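Local coordinates for GlcNAc-alpha-1,4-Gal-releasing endo-beta-galactosidase (Clostridium perfringens, PDB 1UPS), which probably hydrolyses internal beta-galactosidic bonds in glycans, releasing the disaccharide GlcNAc-alpha-1,4-Gal, as a calcium-binding family 16 glycoside hydrolase, at residues A[168-173]-A[183-188]; A[223-228]-A[237-242]. All blocks are in the same frame, centred on the assembly; numbering follows the deposited sequence.

Contact 1 of 2, residues A[168-173]-A[183-188]; sequences EIDILE and RIAAYG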
ATOM      1  N   GLU A 168       6.892  -7.182  -5.663  1.00  9.38           N
ATOM      2  CA  GLU A 168       5.835  -6.466  -6.405  1.00  9.36           C
ATOM      3  C   GLU A 168       4.975  -5.704  -5.405  1.00  9.46           C
ATOM      4  O   GLU A 168       4.534  -6.285  -4.407  1.00  9.49           O
ATOM      5  CB  GLU A 168       4.938  -7.453  -7.164  1.00  9.55           C
ATOM      6  CG  GLU A 168       3.784  -6.753  -7.888  1.00  9.66           C
ATOM      7  CD  GLU A 168       2.909  -7.688  -8.709  1.00 12.35           C
ATOM      8  OE1 GLU A 168       1.900  -7.183  -9.245  1.00 11.66           O
ATOM      9  OE2 GLU A 168       3.221  -8.894  -8.818  1.00  9.83           O
ATOM     10  N   ILE A 169       4.764  -4.409  -5.647  1.00  9.17           N
ATOM     11  CA  ILE A 169       3.789  -3.628  -4.873  1.00  9.39           C
ATOM     12  C   ILE A 169       2.760  -3.086  -5.839  1.00  9.88           C
ATOM     13  O   ILE A 169       3.093  -2.292  -6.719  1.00 10.05           O
ATOM     14  CB  ILE A 169       4.440  -2.447  -4.092  1.00  9.81           C
ATOM     15  CG1 ILE A 169       5.563  -2.932  -3.165  1.00 10.30           C
ATOM     16  CG2 ILE A 169       3.356  -1.650  -3.304  1.00  9.90           C
ATOM     17  CD1 ILE A 169       6.455  -1.771  -2.658  1.00 12.14           C
ATOM     18  N   ASP A 170       1.508  -3.532  -5.697  1.00 10.45           N
ATOM     19  CA  ASP A 170       0.442  -2.993  -6.528  1.00  9.61           C
ATOM     20  C   ASP A 170      -0.174  -1.835  -5.750  1.00  9.48           C
ATOM     21  O   ASP A 170      -1.014  -2.054  -4.886  1.00  9.76           O
ATOM     22  CB  ASP A 170      -0.584  -4.080  -6.829  1.00 10.28           C
ATOM     23  CG  ASP A 170       0.053  -5.278  -7.490  1.00 11.62           C
ATOM     24  OD1 ASP A 170       0.801  -5.069  -8.481  1.00 12.11           O
ATOM     25  OD2 ASP A 170      -0.095  -6.431  -7.048  1.00 14.11           O
ATOM     26  N   ILE A 171       0.305  -0.621  -6.000  1.00  9.46           N
ATOM     27  CA  ILE A 171      -0.140   0.552  -5.221  1.00  9.70           C
ATOM     28  C   ILE A 171      -1.598   0.839  -5.519  1.00  9.84           C
ATOM     29  O   ILE A 171      -2.344   1.251  -4.633  1.00  9.73           O
ATOM     30  CB  ILE A 171       0.730   1.805  -5.516  1.00  9.67           C
ATOM     31  CG1 ILE A 171       2.227   1.489  -5.335  1.00 10.87           C
ATOM     32  CG2 ILE A 171       0.334   2.985  -4.611  1.00  9.81           C
ATOM     33  CD1 ILE A 171       3.132   2.547  -6.007  1.00 10.95           C
ATOM     34  N   LEU A 172      -1.989   0.615  -6.769  1.00  9.99           N
ATOM     35  CA  LEU A 172      -3.385   0.690  -7.153  1.00 10.55           C
ATOM     36  C   LEU A 172      -3.634  -0.404  -8.185  1.00 10.63           C
ATOM     37  O   LEU A 172      -2.852  -0.573  -9.118  1.00 10.63           O
ATOM     38  CB  LEU A 172      -3.695   2.079  -7.749  1.00 10.63           C
ATOM     39  CG  LEU A 172      -5.163   2.323  -8.121  1.00 10.66           C
ATOM     40  CD1 LEU A 172      -5.543   3.800  -7.867  1.00 12.28           C
ATOM     41  CD2 LEU A 172      -5.398   2.010  -9.604  1.00  9.35           C
ATOM     42  N   GLU A 173      -4.717  -1.154  -8.005  1.00 10.98           N
ATOM     43  CA  GLU A 173      -5.063  -2.238  -8.907  1.00 11.43           C
ATOM     44  C   GLU A 173      -6.580  -2.299  -9.089  1.00 10.39           C
ATOM     45  O   GLU A 173      -7.136  -3.339  -9.469  1.00 10.90           O
ATOM     46  CB  GLU A 173      -4.495  -3.573  -8.345  1.00 11.99           C
ATOM     47  CG  GLU A 173      -4.422  -4.658  -9.395  1.00 15.49           C
ATOM     48  CD  GLU A 173      -3.955  -6.011  -8.847  1.00 17.08           C
ATOM     49  OE1 GLU A 173      -3.178  -6.656  -9.562  1.00 21.96           O
ATOM     50  OE2 GLU A 173      -4.411  -6.454  -7.761  1.00 17.17           O
ATOM     51  N   ARG A 183      -8.095  -0.950  -4.572  1.00 10.68           N
ATOM     52  CA  ARG A 183      -7.424  -2.234  -4.427  1.00 10.30           C
ATOM     53  C   ARG A 183      -5.918  -2.023  -4.304  1.00 10.51           C
ATOM     54  O   ARG A 183      -5.312  -1.350  -5.137  1.00 11.16           O
ATOM     55  CB  ARG A 183      -7.717  -3.093  -5.663  1.00  9.78           C
ATOM     56  CG  ARG A 183      -7.201  -4.521  -5.559  1.00  9.77           C
ATOM     57  CD  ARG A 183      -7.730  -5.397  -6.719  1.00 10.90           C
ATOM     58  NE  ARG A 183      -7.151  -6.740  -6.780  1.00 11.36           N
ATOM     59  CZ  ARG A 183      -7.814  -7.874  -6.554  1.00 13.27           C
ATOM     60  NH1 ARG A 183      -9.098  -7.875  -6.188  1.00 12.34           N
ATOM     61  NH2 ARG A 183      -7.170  -9.035  -6.661  1.00 13.70           N
ATOM     62  N   ILE A 184      -5.333  -2.625  -3.270  1.00  9.82           N
ATOM     63  CA  ILE A 184      -3.897  -2.528  -2.976  1.00 10.15           C
ATOM     64  C   ILE A 184      -3.412  -3.957  -2.714  1.00 10.35           C
ATOM     65  O   ILE A 184      -4.102  -4.741  -2.034  1.00 10.90           O
ATOM     66  CB  ILE A 184      -3.657  -1.652  -1.727  1.00 10.13           C
ATOM     67  CG1 ILE A 184      -4.091  -0.210  -1.968  1.00  9.22           C
ATOM     68  CG2 ILE A 184      -2.156  -1.648  -1.330  1.00 11.22           C
ATOM     69  CD1 ILE A 184      -4.320   0.598  -0.669  1.00  9.47           C
ATOM     70  N   ALA A 185      -2.245  -4.311  -3.256  1.00  9.88           N
ATOM     71  CA  ALA A 185      -1.716  -5.674  -3.065  1.00 10.35           C
ATOM     72  C   ALA A 185      -0.191  -5.686  -3.052  1.00 10.64           C
ATOM     73  O   ALA A 185       0.444  -4.730  -3.492  1.00 10.06           O
ATOM     74  CB  ALA A 185      -2.257  -6.636  -4.163  1.00 10.10           C
ATOM     75  N   ALA A 186       0.401  -6.764  -2.530  1.00 10.77           N
ATOM     76  CA  ALA A 186       1.862  -6.895  -2.533  1.00 10.52           C
ATOM     77  C   ALA A 186       2.263  -8.354  -2.415  1.00 10.54           C
ATOM     78  O   ALA A 186       1.552  -9.156  -1.807  1.00 11.19           O
ATOM     79  CB  ALA A 186       2.488  -6.075  -1.391  1.00 10.96           C
ATOM     80  N   TYR A 187       3.430  -8.680  -2.959  1.00 10.84           N
ATOM     81  CA  TYR A 187       3.954 -10.054  -2.923  1.00 10.34           C
ATOM     82  C   TYR A 187       5.437  -9.990  -3.249  1.00 10.32           C
ATOM     83  O   TYR A 187       5.843  -9.210  -4.093  1.00 11.20           O
ATOM     84  CB  TYR A 187       3.217 -10.900  -3.968  1.00  9.56           C
ATOM     85  CG  TYR A 187       3.679 -12.345  -4.062  1.00 11.06           C
ATOM     86  CD1 TYR A 187       3.752 -13.157  -2.927  1.00 12.42           C
ATOM     87  CD2 TYR A 187       4.007 -12.900  -5.302  1.00 11.11           C
ATOM     88  CE1 TYR A 187       4.176 -14.500  -3.035  1.00 14.37           C
ATOM     89  CE2 TYR A 187       4.418 -14.239  -5.414  1.00 14.29           C
ATOM     90  CZ  TYR A 187       4.502 -15.015  -4.278  1.00 13.94           C
ATOM     91  OH  TYR A 187       4.922 -16.337  -4.389  1.00 16.97           O
ATOM     92  N   GLY A 188       6.244 -10.819  -2.584  1.00 10.94           N
ATOM     93  CA  GLY A 188       7.681 -10.795  -2.808  1.00 10.63           C
ATOM     94  C   GLY A 188       8.198 -11.650  -3.958  1.00 10.69           C
ATOM     95  O   GLY A 188       9.348 -11.489  -4.360  1.00  9.67           O
TER
HETATM   96  O   HOH W   1      -4.412  -9.112  -7.185  1.00 28.59           O

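Contact 2 of 2, residues A[223-228]-A[237-242]; sequences PTALKF and VIYGSP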
ATOM      1  N   PRO A 223      12.211   1.993   5.065  1.00 13.67           N
ATOM      2  CA  PRO A 223      12.832   0.730   5.476  1.00 14.49           C
ATOM      3  C   PRO A 223      11.941  -0.132   6.374  1.00 15.49           C
ATOM      4  O   PRO A 223      12.210  -1.332   6.507  1.00 16.67           O
ATOM      5  CB  PRO A 223      14.071   1.202   6.246  1.00 14.45           C
ATOM      6  CG  PRO A 223      14.393   2.487   5.626  1.00 13.88           C
ATOM      7  CD  PRO A 223      13.046   3.154   5.430  1.00 13.47           C
ATOM      8  N   THR A 224      10.902   0.455   6.960  1.00 14.58           N
ATOM      9  CA  THR A 224      10.050  -0.241   7.931  1.00 16.24           C
ATOM     10  C   THR A 224       8.708  -0.735   7.371  1.00 14.79           C
ATOM     11  O   THR A 224       8.187  -1.785   7.801  1.00 14.67           O
ATOM     12  CB  THR A 224       9.794   0.703   9.133  1.00 15.03           C
ATOM     13  OG1 THR A 224      11.023   0.877   9.844  1.00 21.08           O
ATOM     14  CG2 THR A 224       8.877   0.061  10.176  1.00 19.45           C
ATOM     15  N   ALA A 225       8.148   0.019   6.431  1.00 14.02           N
ATOM     16  CA  ALA A 225       6.744  -0.189   6.048  1.00 13.21           C
ATOM     17  C   ALA A 225       6.367   0.465   4.733  1.00 12.64           C
ATOM     18  O   ALA A 225       7.108   1.315   4.206  1.00 11.49           O
ATOM     19  CB  ALA A 225       5.810   0.350   7.181  1.00 13.17           C
ATOM     20  N   LEU A 226       5.206   0.050   4.217  1.00 11.73           N
ATOM     21  CA  LEU A 226       4.509   0.705   3.111  1.00 11.46           C
ATOM     22  C   LEU A 226       3.232   1.332   3.670  1.00 11.64           C
ATOM     23  O   LEU A 226       2.389   0.645   4.253  1.00 11.77           O
ATOM     24  CB  LEU A 226       4.143  -0.316   2.009  1.00 11.63           C
ATOM     25  CG  LEU A 226       5.301  -1.233   1.562  1.00 10.34           C
ATOM     26  CD1 LEU A 226       4.798  -2.220   0.524  1.00 10.20           C
ATOM     27  CD2 LEU A 226       6.454  -0.408   1.006  1.00 11.20           C
ATOM     28  N   LYS A 227       3.095   2.640   3.488  1.00 11.56           N
ATOM     29  CA  LYS A 227       1.928   3.352   4.007  1.00 11.55           C
ATOM     30  C   LYS A 227       1.216   4.009   2.841  1.00 11.61           C
ATOM     31  O   LYS A 227       1.840   4.726   2.046  1.00 11.71           O
ATOM     32  CB  LYS A 227       2.378   4.385   5.043  1.00 11.31           C
ATOM     33  CG  LYS A 227       2.819   3.702   6.335  1.00 13.54           C
ATOM     34  CD  LYS A 227       3.245   4.670   7.411  1.00 16.87           C
ATOM     35  CE  LYS A 227       3.656   3.880   8.677  1.00 17.90           C
ATOM     36  NZ  LYS A 227       3.903   4.822   9.838  1.00 19.31           N
ATOM     37  N   PHE A 228      -0.086   3.737   2.725  1.00 10.45           N
ATOM     38  CA  PHE A 228      -0.877   4.183   1.577  1.00 10.16           C
ATOM     39  C   PHE A 228      -1.867   5.264   1.986  1.00  9.68           C
ATOM     40  O   PHE A 228      -2.550   5.102   2.984  1.00 10.16           O
ATOM     41  CB  PHE A 228      -1.616   2.979   0.991  1.00  8.84           C
ATOM     42  CG  PHE A 228      -0.684   1.896   0.530  1.00  9.88           C
ATOM     43  CD1 PHE A 228      -0.175   1.909  -0.764  1.00 11.00           C
ATOM     44  CD2 PHE A 228      -0.286   0.899   1.409  1.00  9.30           C
ATOM     45  CE1 PHE A 228       0.730   0.902  -1.191  1.00  9.98           C
ATOM     46  CE2 PHE A 228       0.610  -0.112   1.001  1.00 11.15           C
ATOM     47  CZ  PHE A 228       1.109  -0.096  -0.296  1.00  9.87           C
ATOM     48  N   VAL A 237      -1.744   0.187   5.804  1.00 11.24           N
ATOM     49  CA  VAL A 237      -0.350   0.012   6.179  1.00 12.01           C
ATOM     50  C   VAL A 237       0.043  -1.443   5.997  1.00 12.50           C
ATOM     51  O   VAL A 237      -0.708  -2.344   6.386  1.00 12.76           O
ATOM     52  CB  VAL A 237      -0.111   0.365   7.672  0.65 12.30           C
ATOM     53  CG1 VAL A 237       1.355   0.151   8.051  0.65 13.39           C
ATOM     54  CG2 VAL A 237      -0.519   1.782   7.959  0.65 12.77           C
ATOM     55  N   ILE A 238       1.205  -1.655   5.375  1.00 12.76           N
ATOM     56  CA  ILE A 238       1.813  -2.975   5.308  1.00 13.89           C
ATOM     57  C   ILE A 238       3.181  -2.882   5.983  1.00 14.36           C
ATOM     58  O   ILE A 238       4.010  -2.066   5.579  1.00 14.70           O
ATOM     59  CB  ILE A 238       1.947  -3.424   3.843  1.00 13.65           C
ATOM     60  CG1 ILE A 238       0.561  -3.629   3.221  1.00 14.20           C
ATOM     61  CG2 ILE A 238       2.853  -4.699   3.740  1.00 14.89           C
ATOM     62  CD1 ILE A 238       0.599  -3.886   1.694  1.00 14.94           C
ATOM     63  N   TYR A 239       3.411  -3.685   7.024  1.00 15.30           N
ATOM     64  CA  TYR A 239       4.701  -3.629   7.726  1.00 16.38           C
ATOM     65  C   TYR A 239       5.659  -4.590   7.040  1.00 17.11           C
ATOM     66  O   TYR A 239       5.279  -5.718   6.747  1.00 18.94           O
ATOM     67  CB  TYR A 239       4.547  -3.881   9.245  1.00 16.67           C
ATOM     68  CG  TYR A 239       3.956  -2.655   9.958  1.00 18.46           C
ATOM     69  CD1 TYR A 239       4.711  -1.489  10.135  1.00 18.34           C
ATOM     70  CD2 TYR A 239       2.621  -2.646  10.396  1.00 19.47           C
ATOM     71  CE1 TYR A 239       4.162  -0.344  10.765  1.00 20.15           C
ATOM     72  CE2 TYR A 239       2.063  -1.508  11.011  1.00 20.13           C
ATOM     73  CZ  TYR A 239       2.845  -0.358  11.190  1.00 21.00           C
ATOM     74  OH  TYR A 239       2.307   0.773  11.803  1.00 21.25           O
ATOM     75  N   GLY A 240       6.875  -4.124   6.763  1.00 16.62           N
ATOM     76  CA  GLY A 240       7.827  -4.829   5.908  1.00 16.68           C
ATOM     77  C   GLY A 240       7.908  -4.118   4.563  1.00 16.46           C
ATOM     78  O   GLY A 240       6.926  -3.537   4.106  1.00 18.24           O
ATOM     79  N   SER A 241       9.075  -4.121   3.933  1.00 15.09           N
ATOM     80  CA  SER A 241       9.237  -3.399   2.664  1.00 14.40           C
ATOM     81  C   SER A 241      10.449  -3.928   1.929  1.00 13.37           C
ATOM     82  O   SER A 241      11.393  -4.415   2.570  1.00 13.33           O
ATOM     83  CB  SER A 241       9.402  -1.886   2.902  1.00 14.93           C
ATOM     84  OG  SER A 241      10.721  -1.568   3.341  1.00 16.28           O
ATOM     85  N   PRO A 242      10.428  -3.833   0.600  1.00 12.99           N
ATOM     86  CA  PRO A 242      11.586  -4.221  -0.209  1.00 13.12           C
ATOM     87  C   PRO A 242      12.803  -3.369   0.104  1.00 13.35           C
ATOM     88  O   PRO A 242      12.665  -2.204   0.482  1.00 14.23           O
ATOM     89  CB  PRO A 242      11.112  -3.985  -1.637  1.00 12.98           C
ATOM     90  CG  PRO A 242       9.607  -4.055  -1.534  1.00 13.20           C
ATOM     91  CD  PRO A 242       9.299  -3.359  -0.236  1.00 12.33           C
TER

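Contact 1 of 2, residues A[168-173]-A[183-188]
Glu168 and Asp170 pair with Tyr187 and Ala185 in an antiparallel hairpin of the family 16 beta-sandwich. The sequence EIDILE fits the family's acidic signature, whose glutamates are the nucleophile and acid/base in relatives, with the aspartate between them; the same roles are probable here. A classic beta bulge at Ile171 and Leu172, both facing Trp148, shifts the alternation so that Glu173 joins Glu168 and Asp170 on one face.

Backbone bonds hold the ladder. Glu168 N and Tyr187 O are 2.8 Å apart, Asp170 N and Ala185 O 2.7 Å, each pair having a reciprocal bond. Past the bulge, Glu173 N reaches Arg183 O at 2.9 Å.

Side-chain packing is slight: the methyl CB of Ala185 lies beside Asp170 OD2 at 3.6 Å, almost level with the carboxylate. On the acidic face Glu168 OE2 is bonded to Trp189.

Charge closes the far end. Glu173 and Arg183 extend side by side, CG anti to the backbone N (chi1 -162° and -173°); Glu202 engages Arg183 NH1. In a fairly straight salt bridge Arg183 NE meets Glu173 OE2 at 2.9 Å, within the guanidinium plane but 37° out of the carboxylate plane; a water bridges that oxygen to Arg183 NH2.

Contact 2 of 2, residues A[223-228]-A[237-242]
Phe228 and Ile238 each turn their first branch beside the backbone N (chi1 -60° for CG of Phe228, -66° for CG1 of Ile238), and the two side chains thereby meet on one face of the hairpin. The ring carbon CE2 of Phe228 touches the tip CD1 of Ile238 at 3.8 Å, the side chains crossing at a slant. Leu226 belongs to the same face: its CD2 rests 3.8 Å from Ser241 CB.

The backbone forms an antiparallel beta hairpin of the family 16 sandwich. Leu226 and Ile238 form a hydrogen-bonded pair, and the two nearly straight bonds, Leu226 N to Ile238 O and Ile238 N to Leu226 O, both measure 2.8 Å. Beyond the strand end Gly240 N donates to Thr224 O at 2.9 Å. Gly240 has a positive phi of 106°, where a CB would run into the preceding carbonyl.

On the other face, Ala225 CB packs against Tyr239 CD1 at 3.6 Å. The tyrosine's hydroxyl is bonded to Glu372 and Lys329, and its ring stacks on Tyr331; all three lie in the C-terminal part of the chain, probably a beta-trefoil module, to which this outer hairpin is thus joined. Ser241 OG is bonded to Thr222 O.

Overall arrangement
The two hairpins illustrate how a beta-sandwich is built: contact 1 and contact 2 belong to different antiparallel sheets, follow one another along the chain and have centres about 12 Å apart. Their apolar faces meet in the core, where Ile169 CD1 packs 3.6 Å from Leu226 CD1 and Ile184 CG2 lies 3.8 Å from Phe228 CZ. Ile171 CG2 adds a third contact at 4.0 Å from Phe228 CE1. The acids of contact 1 lie on the reverse of its hairpin, the face that carries the substrate cleft in relatives, whereas the reverse of contact 2 meets the C-terminal part. Both contacts stand apart from the calcium site of Glu37, Asn39, Gly72 and Asp272.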